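Local coordinates for 70 KDA protein (Xanthomonas sp., PDB 4B2N) that acts as a dihaem c-type rubber oxygenase, a dioxygenase that cleaves the polyisoprene chains of latex processively, at residues H118-Q123 with S223-T228; T266-P271 with R324-R329; W450-L455 with G491-E496. All blocks are in the same frame, centred on the assembly; numbering follows the deposited sequence.

Interaction 1 (H118-Q123 with S223-T228); sequences HFIFLQ and SDMFRT
The side chains of Gln123 and Arg227 run antiparallel, side by side, where the loop following helix 114-118 packs on the C-terminal end of helix 218-226, away from the haem-binding residues of this dihaem c-type protein. A bend at chi2 of Gln123 (65°) lays its chain beside the helix end: Gln123 CG lies 3.7 Å from Asp224 O and 3.9 Å from Arg227 CB. The amide and guanidinium planes are inclined by 49°, so the two flat groups do not lie parallel. The polar link uses the backbone of Gln123 instead. Arg227 NH2 donates to Gln123 O over 3.1 Å, and this oxygen is only 2° out of the guanidinium plane. The same nitrogen, Arg227 NH2, makes a salt bridge to Asp224 OD1 at 3.1 Å, meeting the carboxylate from above its plane, so NH2 serves two acceptors. Asp224 OD2 has its own partners, Arg140 and Tyr141, which join helix 133-141 to this contact. On the apolar side, Ile120 crosses Met225 at about a right angle, with Ile120 CD1 3.7 Å from Met225 SD; Phe133 and Tyr141 also pack on Ile120. Thr228 crosses Gln123 just as steeply, presenting its methyl CG2 to the amide. Its hydroxyl OG1 donates to Met225 O over 2.6 Å, in the carbonyl plane on a lone pair, while Thr228 N supplies a second bond to that oxygen.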
loop_
_atom_site.group_PDB
_atom_site.type_symbol
_atom_site.label_atom_id
_atom_site.label_comp_id
_atom_site.label_asym_id
_atom_site.label_seq_id
_atom_site.Cartn_x
_atom_site.Cartn_y
_atom_site.Cartn_z
ATOM N N HIS A 118 18.107 12.183 16.584
ATOM C CA HIS A 118 19.476 11.891 16.916
ATOM C C HIS A 118 19.598 11.260 18.286
ATOM O O HIS A 118 20.529 10.449 18.512
ATOM C CB HIS A 118 20.292 13.180 16.875
ATOM C CG HIS A 118 21.774 12.959 16.813
ATOM N ND1 HIS A 118 22.374 12.212 15.824
ATOM C CD2 HIS A 118 22.782 13.375 17.675
ATOM C CE1 HIS A 118 23.710 12.201 16.030
ATOM N NE2 HIS A 118 23.964 12.929 17.157
ATOM N N PHE A 119 18.701 11.645 19.195
ATOM C CA PHE A 119 18.734 11.155 20.610
ATOM C C PHE A 119 17.644 10.136 20.899
ATOM O O PHE A 119 17.357 9.845 22.044
ATOM C CB PHE A 119 18.748 12.336 21.639
ATOM C CG PHE A 119 20.086 13.043 21.681
ATOM C CD1 PHE A 119 21.142 12.546 22.459
ATOM C CD2 PHE A 119 20.345 14.158 20.905
ATOM C CE1 PHE A 119 22.405 13.177 22.484
ATOM C CE2 PHE A 119 21.603 14.804 20.925
ATOM C CZ PHE A 119 22.647 14.318 21.713
ATOM N N ILE A 120 16.946 9.640 19.865
ATOM C CA ILE A 120 15.780 8.795 20.139
ATOM C C ILE A 120 16.150 7.499 20.871
ATOM O O ILE A 120 15.277 6.846 21.350
ATOM C CB ILE A 120 15.034 8.388 18.805
ATOM C CG1 ILE A 120 13.558 8.011 19.071
ATOM C CG2 ILE A 120 15.846 7.367 18.004
ATOM C CD1 ILE A 120 12.754 8.289 17.822
ATOM N N PHE A 121 17.396 7.066 20.903
ATOM C CA PHE A 121 17.765 5.920 21.793
ATOM C C PHE A 121 17.296 6.228 23.240
ATOM O O PHE A 121 17.083 5.302 24.014
ATOM C CB PHE A 121 19.293 5.631 21.794
ATOM C CG PHE A 121 20.139 6.808 22.138
ATOM C CD1 PHE A 121 20.467 7.076 23.480
ATOM C CD2 PHE A 121 20.624 7.663 21.112
ATOM C CE1 PHE A 121 21.250 8.165 23.772
ATOM C CE2 PHE A 121 21.387 8.774 21.412
ATOM C CZ PHE A 121 21.683 9.049 22.738
ATOM N N LEU A 122 17.221 7.521 23.638
ATOM C CA LEU A 122 16.716 7.839 25.002
ATOM C C LEU A 122 15.352 7.239 25.184
ATOM O O LEU A 122 15.077 6.650 26.236
ATOM C CB LEU A 122 16.654 9.338 25.311
ATOM C CG LEU A 122 18.025 9.989 25.374
ATOM C CD1 LEU A 122 17.856 11.508 25.465
ATOM C CD2 LEU A 122 18.859 9.401 26.543
ATOM N N GLN A 123 14.488 7.360 24.158
ATOM C CA GLN A 123 13.139 6.823 24.206
ATOM C C GLN A 123 13.108 5.307 24.166
ATOM O O GLN A 123 12.100 4.668 24.491
ATOM C CB GLN A 123 12.269 7.392 23.028
ATOM C CG GLN A 123 11.751 8.817 23.363
ATOM C CD GLN A 123 12.865 9.832 23.483
ATOM O OE1 GLN A 123 13.817 9.894 22.645
ATOM N NE2 GLN A 123 12.800 10.625 24.566
ATOM N N SER A 223 4.866 5.905 18.486
ATOM C CA SER A 223 4.959 5.918 19.958
ATOM C C SER A 223 6.259 6.538 20.434
ATOM O O SER A 223 6.238 7.502 21.288
ATOM C CB SER A 223 4.825 4.484 20.487
ATOM O OG SER A 223 4.919 4.537 21.882
ATOM N N ASP A 224 7.385 6.063 19.887
ATOM C CA ASP A 224 8.671 6.669 20.244
ATOM C C ASP A 224 8.673 8.162 19.945
ATOM O O ASP A 224 9.107 8.976 20.781
ATOM C CB ASP A 224 9.889 6.008 19.583
ATOM C CG ASP A 224 10.109 4.562 20.051
ATOM O OD1 ASP A 224 9.503 4.106 21.057
ATOM O OD2 ASP A 224 10.935 3.897 19.408
ATOM N N MET A 225 8.277 8.521 18.725
ATOM C CA MET A 225 8.423 9.927 18.276
ATOM C C MET A 225 7.574 10.866 19.137
ATOM O O MET A 225 7.974 12.035 19.424
ATOM C CB MET A 225 7.964 10.019 16.804
ATOM C CG MET A 225 8.867 9.290 15.852
ATOM S SD MET A 225 10.370 10.190 15.770
ATOM C CE MET A 225 10.821 9.828 14.081
ATOM N N PHE A 226 6.448 10.328 19.571
ATOM C CA PHE A 226 5.460 11.085 20.337
ATOM C C PHE A 226 6.116 11.563 21.635
ATOM O O PHE A 226 5.748 12.626 22.132
ATOM C CB PHE A 226 4.146 10.295 20.633
ATOM C CG PHE A 226 3.231 11.040 21.617
ATOM C CD1 PHE A 226 2.589 12.200 21.213
ATOM C CD2 PHE A 226 3.077 10.621 22.944
ATOM C CE1 PHE A 226 1.792 12.920 22.107
ATOM C CE2 PHE A 226 2.304 11.358 23.842
ATOM C CZ PHE A 226 1.659 12.489 23.423
ATOM N N ARG A 227 7.088 10.797 22.159
ATOM C CA ARG A 227 7.714 11.133 23.451
ATOM C C ARG A 227 8.919 12.034 23.288
ATOM O O ARG A 227 9.595 12.324 24.247
ATOM C CB ARG A 227 8.133 9.875 24.222
ATOM C CG ARG A 227 6.951 8.949 24.539
ATOM C CD ARG A 227 7.313 7.905 25.597
ATOM N NE ARG A 227 8.324 6.962 25.163
ATOM C CZ ARG A 227 8.120 5.975 24.273
ATOM N NH1 ARG A 227 6.937 5.771 23.664
ATOM N NH2 ARG A 227 9.122 5.175 23.975
ATOM N N THR A 228 9.236 12.443 22.055
ATOM C CA THR A 228 10.261 13.428 21.862
ATOM C C THR A 228 9.744 14.881 21.964
ATOM O O THR A 228 8.526 15.107 21.990
ATOM C CB THR A 228 10.975 13.217 20.487
ATOM O OG1 THR A 228 10.098 13.607 19.413
ATOM C CG2 THR A 228 11.533 11.760 20.350
#

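Interaction 2 (T266-P271 with R324-R329); sequences TLTLAP and RDANAR
Leu267 and Arg329 carry this contact, in which an irregular loop lies against the first turn of helix 326-331. The packing is tight on the side of Ala326. Its methyl CB points at the loop backbone and comes within 3.2 Å of Thr266 O and 3.5 Å of Thr268 N, with the CA atoms of Thr268 and Ala326 4.6 Å apart. Next to it, Leu267 adopts a left-handed backbone conformation and directs its side chain at the helix, where Leu267 CD1 touches Arg329 CB at 3.8 Å. The helix start itself is defined by Asp325, the N-cap residue, whose OD1 accepts from Ala328 N over 2.9 Å. Arg329, extended from CG to NE, passes across Leu267 at a slant and reaches its carbonyl: Arg329 NH1 donates to Leu267 O over 2.9 Å, nearly in line with the C=O bond (160° at the oxygen) but bent at the hydrogen (132°), and the oxygen is tilted 31° from the guanidinium plane. Toward Leu269 the fit is looser. That side chain is partly exposed, and a water bridges the Leu269 backbone and the Arg329 guanidinium, accepting from Leu269 N at 2.8 Å and, at the edge of the guanidinium and in its plane, from Arg329 NH1 at 3.1 Å. The other nitrogens of Arg329 turn to backbone as well, NE to Val319 O and NH2 to Asn321 O. The positive charge of this buried arginine is therefore probably stabilised by three main-chain carbonyls and a water, and the group binds the loop to the helix through backbone atoms.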
loop_
_atom_site.group_PDB
_atom_site.type_symbol
_atom_site.label_atom_id
_atom_site.label_comp_id
_atom_site.label_asym_id
_atom_site.label_seq_id
_atom_site.Cartn_x
_atom_site.Cartn_y
_atom_site.Cartn_z
ATOM N N THR A 266 -11.655 21.898 -0.923
ATOM C CA THR A 266 -10.546 22.828 -1.034
ATOM C C THR A 266 -9.262 22.325 -0.355
ATOM O O THR A 266 -8.202 22.807 -0.666
ATOM C CB THR A 266 -10.888 24.187 -0.397
ATOM O OG1 THR A 266 -10.908 24.049 1.036
ATOM C CG2 THR A 266 -12.264 24.675 -0.926
ATOM N N LEU A 267 -9.381 21.328 0.530
ATOM C CA LEU A 267 -8.292 20.845 1.340
ATOM C C LEU A 267 -7.838 21.840 2.416
ATOM O O LEU A 267 -6.790 21.628 3.017
ATOM C CB LEU A 267 -7.095 20.273 0.480
ATOM C CG LEU A 267 -7.471 19.266 -0.633
ATOM C CD1 LEU A 267 -6.143 18.781 -1.326
ATOM C CD2 LEU A 267 -8.295 18.146 -0.051
ATOM N N THR A 268 -8.646 22.867 2.703
ATOM C CA THR A 268 -8.468 23.673 3.879
ATOM C C THR A 268 -8.581 22.798 5.154
ATOM O O THR A 268 -9.426 21.899 5.259
ATOM C CB THR A 268 -9.566 24.759 3.970
ATOM O OG1 THR A 268 -9.576 25.529 2.762
ATOM C CG2 THR A 268 -9.324 25.654 5.131
ATOM N N LEU A 269 -7.658 23.007 6.078
ATOM C CA LEU A 269 -7.770 22.384 7.376
ATOM C C LEU A 269 -8.911 23.120 8.116
ATOM O O LEU A 269 -8.786 24.258 8.489
ATOM C CB LEU A 269 -6.465 22.534 8.172
ATOM C CG LEU A 269 -6.430 22.009 9.616
ATOM C CD1 LEU A 269 -6.770 20.525 9.657
ATOM C CD2 LEU A 269 -5.069 22.242 10.285
ATOM N N ALA A 270 -10.027 22.457 8.278
ATOM C CA ALA A 270 -11.214 23.075 8.861
ATOM C C ALA A 270 -12.060 21.918 9.378
ATOM O O ALA A 270 -12.913 21.402 8.675
ATOM C CB ALA A 270 -11.957 23.881 7.776
ATOM N N PRO A 271 -11.797 21.466 10.595
ATOM C CA PRO A 271 -12.443 20.289 11.134
ATOM C C PRO A 271 -13.920 20.462 11.274
ATOM O O PRO A 271 -14.343 21.602 11.511
ATOM C CB PRO A 271 -11.796 20.199 12.531
ATOM C CG PRO A 271 -10.431 20.643 12.231
ATOM C CD PRO A 271 -10.732 21.915 11.491
ATOM N N ARG A 324 0.867 22.247 5.681
ATOM C CA ARG A 324 0.618 22.851 4.351
ATOM C C ARG A 324 -0.648 23.648 4.401
ATOM O O ARG A 324 -1.477 23.342 5.231
ATOM C CB ARG A 324 0.377 21.763 3.310
ATOM C CG ARG A 324 1.578 20.877 3.109
ATOM C CD ARG A 324 1.617 20.294 1.716
ATOM N NE ARG A 324 3.024 19.957 1.497
ATOM C CZ ARG A 324 3.585 18.838 1.879
ATOM N NH1 ARG A 324 2.859 17.833 2.456
ATOM N NH2 ARG A 324 4.891 18.712 1.664
ATOM N N ASP A 325 -0.826 24.651 3.522
ATOM C CA ASP A 325 -2.134 25.271 3.368
ATOM C C ASP A 325 -2.913 24.591 2.204
ATOM O O ASP A 325 -2.381 23.679 1.567
ATOM C CB ASP A 325 -2.053 26.810 3.261
ATOM C CG ASP A 325 -1.451 27.265 1.956
ATOM O OD1 ASP A 325 -0.997 26.449 1.101
ATOM O OD2 ASP A 325 -1.454 28.488 1.747
ATOM N N ALA A 326 -4.175 24.963 1.977
ATOM C CA ALA A 326 -5.005 24.284 0.957
ATOM C C ALA A 326 -4.320 24.356 -0.404
ATOM O O ALA A 326 -4.252 23.379 -1.107
ATOM C CB ALA A 326 -6.408 24.919 0.876
ATOM N N ASN A 327 -3.785 25.526 -0.771
ATOM C CA ASN A 327 -3.096 25.702 -2.060
ATOM C C ASN A 327 -1.917 24.736 -2.222
ATOM O O ASN A 327 -1.812 24.094 -3.255
ATOM C CB ASN A 327 -2.675 27.165 -2.228
ATOM C CG ASN A 327 -2.041 27.480 -3.581
ATOM O OD1 ASN A 327 -2.723 27.573 -4.603
ATOM N ND2 ASN A 327 -0.732 27.745 -3.574
ATOM N N ALA A 328 -1.071 24.635 -1.205
ATOM C CA ALA A 328 0.067 23.751 -1.240
ATOM C C ALA A 328 -0.443 22.317 -1.334
ATOM O O ALA A 328 0.160 21.515 -2.063
ATOM C CB ALA A 328 0.927 23.879 0.038
ATOM N N ARG A 329 -1.481 21.966 -0.565
ATOM C CA ARG A 329 -1.917 20.530 -0.587
ATOM C C ARG A 329 -2.373 20.193 -1.986
ATOM O O ARG A 329 -1.848 19.272 -2.569
ATOM C CB ARG A 329 -3.028 20.215 0.394
ATOM C CG ARG A 329 -2.703 20.384 1.855
ATOM C CD ARG A 329 -3.899 20.153 2.744
ATOM N NE ARG A 329 -3.364 20.113 4.098
ATOM C CZ ARG A 329 -3.632 21.060 5.001
ATOM N NH1 ARG A 329 -4.416 22.078 4.709
ATOM N NH2 ARG A 329 -3.055 21.017 6.194
HETATM O O HOH W 1 -5.464 24.780 5.771
#

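Interaction 3 (W450-L455 with G491-E496); sequences WAYNNL and GPNIWE
With chi1 at -174°, Asn493 holds its CG opposite its own backbone N, and the amide reaches across to Trp450: Asn493 ND2 donates to Trp450 O over 3.0 Å, with the acceptor close to the amide plane. Tyr452, whose chi1 of -69° turns CG away from its carbonyl carbon, brings its ring beside the same side chain. There Tyr452 CD1 is 3.5 Å from Asn493 CB, and the ring and amide planes stand 87° apart, almost perpendicular. A second bond runs between the backbones, from Asn493 N to Ala451 O over 3.1 Å, approaching from above the carbonyl plane. Asn493 is the centre of an inverse gamma turn, closed by a weak bond from Ile494 N to Pro492 O, and at this turn the backbone N and the side-chain ND2 meet two successive carbonyls, Ala451 O and Trp450 O, in the loop that precedes helix 467-481. Gly491, lacking a side chain, lies against that loop closely enough for a CA-H...O contact of 3.3 Å from Gly491 CA to Ala451 O; its CA is also 3.6 Å from Asn453 CA. Further along, Leu455 crosses Pro492 at about a right angle, with Leu455 CD1 3.7 Å from Pro492 CG. Around the contact, Tyr452 stacks on His312 and bonds through its OH to Val311 N. Trp445 of helix 439-446 bonds through NE1 to Asn493 O, and its ring meets that of Trp450.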
loop_
_atom_site.group_PDB
_atom_site.type_symbol
_atom_site.label_atom_id
_atom_site.label_comp_id
_atom_site.label_asym_id
_atom_site.label_seq_id
_atom_site.Cartn_x
_atom_site.Cartn_y
_atom_site.Cartn_z
ATOM N N TRP A 450 -11.239 15.105 -3.945
ATOM C CA TRP A 450 -10.774 13.732 -4.013
ATOM C C TRP A 450 -11.278 13.031 -5.247
ATOM O O TRP A 450 -10.522 12.262 -5.880
ATOM C CB TRP A 450 -11.192 13.005 -2.733
ATOM C CG TRP A 450 -10.521 13.649 -1.568
ATOM C CD1 TRP A 450 -11.037 14.621 -0.719
ATOM C CD2 TRP A 450 -9.127 13.430 -1.131
ATOM N NE1 TRP A 450 -10.066 15.019 0.168
ATOM C CE2 TRP A 450 -8.899 14.334 -0.038
ATOM C CE3 TRP A 450 -8.112 12.554 -1.524
ATOM C CZ2 TRP A 450 -7.680 14.335 0.673
ATOM C CZ3 TRP A 450 -6.923 12.550 -0.846
ATOM C CH2 TRP A 450 -6.691 13.454 0.223
ATOM N N ALA A 451 -12.533 13.337 -5.632
ATOM C CA ALA A 451 -13.112 12.673 -6.810
ATOM C C ALA A 451 -12.835 13.516 -8.062
ATOM O O ALA A 451 -13.449 13.261 -9.062
ATOM C CB ALA A 451 -14.654 12.392 -6.641
ATOM N N TYR A 452 -11.917 14.490 -7.992
ATOM C CA TYR A 452 -11.660 15.401 -9.135
ATOM C C TYR A 452 -12.955 16.079 -9.625
ATOM O O TYR A 452 -13.318 15.997 -10.849
ATOM C CB TYR A 452 -11.068 14.632 -10.343
ATOM C CG TYR A 452 -9.682 14.099 -10.217
ATOM C CD1 TYR A 452 -9.385 13.022 -9.354
ATOM C CD2 TYR A 452 -8.654 14.645 -10.984
ATOM C CE1 TYR A 452 -8.099 12.474 -9.299
ATOM C CE2 TYR A 452 -7.344 14.095 -10.958
ATOM C CZ TYR A 452 -7.093 13.028 -10.112
ATOM O OH TYR A 452 -5.823 12.552 -10.062
ATOM N N ASN A 453 -13.721 16.599 -8.688
ATOM C CA ASN A 453 -14.947 17.323 -9.025
ATOM C C ASN A 453 -14.631 18.600 -9.776
ATOM O O ASN A 453 -15.514 19.220 -10.282
ATOM C CB ASN A 453 -15.926 17.512 -7.820
ATOM C CG ASN A 453 -15.595 18.712 -6.928
ATOM O OD1 ASN A 453 -14.422 19.126 -6.822
ATOM N ND2 ASN A 453 -16.612 19.245 -6.235
ATOM N N ASN A 454 -13.365 18.963 -9.905
ATOM C CA ASN A 454 -13.045 20.082 -10.795
ATOM C C ASN A 454 -13.310 19.734 -12.272
ATOM O O ASN A 454 -13.349 20.640 -13.112
ATOM C CB ASN A 454 -11.619 20.571 -10.595
ATOM C CG ASN A 454 -10.590 19.512 -10.944
ATOM O OD1 ASN A 454 -9.620 19.803 -11.658
ATOM N ND2 ASN A 454 -10.786 18.282 -10.453
ATOM N N LEU A 455 -13.529 18.458 -12.586
ATOM C CA LEU A 455 -13.858 18.044 -13.932
ATOM C C LEU A 455 -15.377 18.049 -14.219
ATOM O O LEU A 455 -15.826 17.652 -15.316
ATOM C CB LEU A 455 -13.297 16.640 -14.208
ATOM C CG LEU A 455 -11.837 16.487 -13.849
ATOM C CD1 LEU A 455 -11.446 15.062 -14.184
ATOM C CD2 LEU A 455 -10.976 17.508 -14.627
ATOM N N GLY A 491 -17.486 14.424 -9.024
ATOM C CA GLY A 491 -16.427 14.188 -10.017
ATOM C C GLY A 491 -16.429 12.770 -10.553
ATOM O O GLY A 491 -17.177 11.912 -10.019
ATOM N N PRO A 492 -15.551 12.483 -11.526
ATOM C CA PRO A 492 -15.551 11.157 -12.179
ATOM C C PRO A 492 -14.732 10.131 -11.378
ATOM O O PRO A 492 -14.936 8.941 -11.604
ATOM C CB PRO A 492 -14.979 11.465 -13.555
ATOM C CG PRO A 492 -14.020 12.612 -13.289
ATOM C CD PRO A 492 -14.718 13.434 -12.270
ATOM N N ASN A 493 -13.889 10.574 -10.440
ATOM C CA ASN A 493 -12.982 9.681 -9.660
ATOM C C ASN A 493 -13.686 9.182 -8.429
ATOM O O ASN A 493 -13.291 9.401 -7.269
ATOM C CB ASN A 493 -11.634 10.351 -9.308
ATOM C CG ASN A 493 -10.661 9.387 -8.636
ATOM O OD1 ASN A 493 -10.528 8.203 -9.042
ATOM N ND2 ASN A 493 -10.035 9.846 -7.535
ATOM N N ILE A 494 -14.737 8.444 -8.713
ATOM C CA ILE A 494 -15.703 7.954 -7.754
ATOM C C ILE A 494 -15.061 6.856 -6.916
ATOM O O ILE A 494 -14.441 5.937 -7.480
ATOM C CB ILE A 494 -16.850 7.232 -8.559
ATOM C CG1 ILE A 494 -17.641 8.258 -9.335
ATOM C CG2 ILE A 494 -17.779 6.502 -7.597
ATOM C CD1 ILE A 494 -18.073 9.421 -8.453
ATOM N N TRP A 495 -15.282 6.871 -5.598
ATOM C CA TRP A 495 -14.904 5.720 -4.765
ATOM C C TRP A 495 -15.962 4.632 -4.968
ATOM O O TRP A 495 -17.063 4.791 -4.461
ATOM C CB TRP A 495 -14.904 6.123 -3.303
ATOM C CG TRP A 495 -14.225 5.043 -2.464
ATOM C CD1 TRP A 495 -14.682 3.730 -2.182
ATOM C CD2 TRP A 495 -12.877 5.110 -1.888
ATOM N NE1 TRP A 495 -13.728 3.032 -1.475
ATOM C CE2 TRP A 495 -12.615 3.794 -1.277
ATOM C CE3 TRP A 495 -11.873 6.100 -1.827
ATOM C CZ2 TRP A 495 -11.440 3.522 -0.623
ATOM C CZ3 TRP A 495 -10.660 5.790 -1.183
ATOM C CH2 TRP A 495 -10.464 4.548 -0.565
ATOM N N GLU A 496 -15.673 3.565 -5.710
ATOM C CA GLU A 496 -16.693 2.523 -5.964
ATOM C C GLU A 496 -17.223 1.860 -4.709
ATOM O O GLU A 496 -16.502 1.676 -3.730
ATOM C CB GLU A 496 -16.160 1.406 -6.875
ATOM C CG GLU A 496 -15.978 1.903 -8.294
ATOM C CD GLU A 496 -17.297 2.281 -9.008
ATOM O OE1 GLU A 496 -18.315 1.579 -8.854
ATOM O OE2 GLU A 496 -17.291 3.246 -9.808
#

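Overall arrangement
From the N terminus, interaction 1 comes first and closes a loop of 99 residues, tying the chain after helix 114-118 to the end of helix 218-226. Interaction 2 opens later and closes a 52-residue loop, joining the chain after helix 253-261 to helix 326-331. Interaction 3 follows and closes 35 residues around helix 467-481. The three are strictly in series, with no nesting or crossing. In space interaction 1 stands apart, its centre 29 Å from that of interaction 2 and 40 Å from that of interaction 3. Interactions 2 and 3 touch, Leu267 CD2 packing 3.6 Å from Trp450 NE1, so the two contacts adjoin on the same side of the chain's centre.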